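Local coordinates for metazoan TIR-STING fusion (Crassostrea gigas, PDB 6WT6), which joins a TIR domain and a STING ligand-binding domain, two folds known from immune signalling, in a single chain, at residues Ile190-Leu195 with Glu214-Phe219. Residues are numbered along the deposited sequence; the frame is centred on the assembly and turned at random.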
loop_
_atom_site.group_PDB
_atom_site.type_symbol
_atom_site.label_atom_id
_atom_site.label_comp_id
_atom_site.label_asym_id
_atom_site.label_seq_id
_atom_site.Cartn_x
_atom_site.Cartn_y
_atom_site.Cartn_z
ATOM N N ILE A 190 13.856 12.291 -1.724
ATOM C CA ILE A 190 15.308 12.400 -1.825
ATOM C C ILE A 190 15.713 13.399 -2.906
ATOM O O ILE A 190 16.586 14.247 -2.690
ATOM C CB ILE A 190 15.923 11.014 -2.088
ATOM C CG1 ILE A 190 15.489 10.029 -1.005
ATOM C CG2 ILE A 190 17.441 11.107 -2.161
ATOM C CD1 ILE A 190 15.808 8.580 -1.330
ATOM N N ILE A 191 15.076 13.332 -4.080
ATOM C CA ILE A 191 15.567 14.063 -5.245
ATOM C C ILE A 191 14.855 15.399 -5.447
ATOM O O ILE A 191 15.474 16.369 -5.898
ATOM C CB ILE A 191 15.472 13.184 -6.508
ATOM C CG1 ILE A 191 14.032 12.739 -6.770
ATOM C CG2 ILE A 191 16.375 11.960 -6.375
ATOM C CD1 ILE A 191 13.432 13.348 -8.009
ATOM N N LEU A 192 13.565 15.475 -5.105
ATOM C CA LEU A 192 12.795 16.686 -5.397
ATOM C C LEU A 192 13.265 17.942 -4.660
ATOM O O LEU A 192 13.290 19.013 -5.294
ATOM C CB LEU A 192 11.303 16.453 -5.113
ATOM C CG LEU A 192 10.469 15.569 -6.055
ATOM C CD1 LEU A 192 8.975 15.753 -5.788
ATOM C CD2 LEU A 192 10.787 15.826 -7.530
ATOM N N PRO A 193 13.618 17.907 -3.358
ATOM C CA PRO A 193 13.867 19.170 -2.632
ATOM C C PRO A 193 14.842 20.126 -3.300
ATOM O O PRO A 193 14.614 21.341 -3.258
ATOM C CB PRO A 193 14.397 18.684 -1.277
ATOM C CG PRO A 193 13.722 17.391 -1.075
ATOM C CD PRO A 193 13.654 16.754 -2.437
ATOM N N ASP A 194 15.912 19.631 -3.919
ATOM C CA ASP A 194 16.870 20.502 -4.589
ATOM C C ASP A 194 16.898 20.315 -6.102
ATOM O O ASP A 194 17.790 20.853 -6.765
ATOM C CB ASP A 194 18.273 20.298 -4.008
ATOM C CG ASP A 194 18.463 21.004 -2.673
ATOM O OD1 ASP A 194 17.693 21.947 -2.381
ATOM O OD2 ASP A 194 19.386 20.624 -1.918
ATOM N N LEU A 195 15.934 19.584 -6.669
ATOM C CA LEU A 195 15.961 19.309 -8.105
ATOM C C LEU A 195 15.774 20.581 -8.928
ATOM O O LEU A 195 16.399 20.736 -9.985
ATOM C CB LEU A 195 14.896 18.270 -8.456
ATOM C CG LEU A 195 14.724 17.813 -9.907
ATOM C CD1 LEU A 195 14.372 16.335 -9.944
ATOM C CD2 LEU A 195 13.633 18.619 -10.591
ATOM N N GLU A 214 11.144 24.351 -14.449
ATOM C CA GLU A 214 11.979 23.850 -13.366
ATOM C C GLU A 214 11.564 22.466 -12.887
ATOM O O GLU A 214 12.383 21.768 -12.281
ATOM C CB GLU A 214 11.936 24.800 -12.167
ATOM C CG GLU A 214 12.357 26.225 -12.445
ATOM C CD GLU A 214 12.231 27.093 -11.207
ATOM O OE1 GLU A 214 11.663 26.610 -10.205
ATOM O OE2 GLU A 214 12.697 28.250 -11.232
ATOM N N LYS A 215 10.322 22.060 -13.133
ATOM C CA LYS A 215 9.771 20.890 -12.471
ATOM C C LYS A 215 10.154 19.600 -13.191
ATOM O O LYS A 215 10.525 19.588 -14.368
ATOM C CB LYS A 215 8.247 20.990 -12.376
ATOM C CG LYS A 215 7.732 22.159 -11.542
ATOM C CD LYS A 215 6.219 22.083 -11.390
ATOM C CE LYS A 215 5.672 23.247 -10.579
ATOM N NZ LYS A 215 5.939 24.566 -11.228
ATOM N N LEU A 216 10.063 18.500 -12.447
ATOM C CA LEU A 216 10.197 17.159 -12.996
ATOM C C LEU A 216 8.810 16.659 -13.378
ATOM O O LEU A 216 7.926 16.555 -12.520
ATOM C CB LEU A 216 10.846 16.224 -11.977
ATOM C CG LEU A 216 10.949 14.750 -12.376
ATOM C CD1 LEU A 216 11.842 14.589 -13.599
ATOM C CD2 LEU A 216 11.455 13.908 -11.214
ATOM N N PHE A 217 8.612 16.367 -14.658
ATOM C CA PHE A 217 7.317 15.915 -15.150
ATOM C C PHE A 217 7.228 14.400 -15.013
ATOM O O PHE A 217 8.064 13.671 -15.556
ATOM C CB PHE A 217 7.101 16.364 -16.594
ATOM C CG PHE A 217 6.837 17.836 -16.726
ATOM C CD1 PHE A 217 5.547 18.310 -16.902
ATOM C CD2 PHE A 217 7.875 18.750 -16.636
ATOM C CE1 PHE A 217 5.299 19.663 -17.007
ATOM C CE2 PHE A 217 7.633 20.109 -16.739
ATOM C CZ PHE A 217 6.343 20.565 -16.928
ATOM N N LEU A 218 6.230 13.935 -14.269
ATOM C CA LEU A 218 6.038 12.521 -13.973
ATOM C C LEU A 218 4.837 12.026 -14.764
ATOM O O LEU A 218 3.725 12.541 -14.603
ATOM C CB LEU A 218 5.828 12.303 -12.475
ATOM C CG LEU A 218 6.944 12.779 -11.546
ATOM C CD1 LEU A 218 6.450 12.784 -10.114
ATOM C CD2 LEU A 218 8.183 11.897 -11.696
ATOM N N PHE A 219 5.060 11.030 -15.615
ATOM C CA PHE A 219 4.061 10.612 -16.588
ATOM C C PHE A 219 3.251 9.443 -16.049
ATOM O O PHE A 219 3.813 8.458 -15.556
ATOM C CB PHE A 219 4.724 10.266 -17.922
ATOM C CG PHE A 219 5.261 11.470 -18.638
ATOM C CD1 PHE A 219 4.454 12.196 -19.500
ATOM C CD2 PHE A 219 6.557 11.907 -18.414
ATOM C CE1 PHE A 219 4.941 13.318 -20.144
ATOM C CE2 PHE A 219 7.047 13.028 -19.059
ATOM C CZ PHE A 219 6.239 13.736 -19.922
#
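Two acceptors grip the ammonium group of Lys215: NZ forms a salt bridge with Glu357 OE2 and a hydrogen bond with Gln353 OE1. This side chain leaves from the far side of the backbone, so Lys215 meets the helix only marginally, its C lying 4.5 Å from Leu195 CD2. No hydrogen bond joins 190-195 to 214-219, and the side-chain packing is apolar. Leu216 is its hub. With CG anti to the backbone N (chi1 175°), its side chain extends toward the helix, where Leu216 CD2 comes 3.8 Å from Ile191 CD1. Leu216 CD2 is also 4.2 Å from Leu192 CD2. Leu195, likewise extended, crosses Leu216 at about a right angle and uses both branches: CD1 lies 4.0 Å from Leu216 CD2, while CD2 is 3.9 Å from Leu216 CB. Leu195 CD2 also lies 3.8 Å from Glu214 O, a van der Waals contact. Within the kinked helix, Leu195 N donates to Leu192 O at 3.0 Å, closing a tight turn that spans Pro193 and Asp194. The short axes run 143° apart, nearer antiparallel than parallel, and approach to 11.3 Å, a spacing bridged by the leucine and isoleucine side chains. Strand 212-221 lies between strands 272-279 and 327-332 in the mixed sheet of the STING domain; helix 176-204 packs against it through Leu216, whereas Phe217 and Phe219 contact helix 341-356.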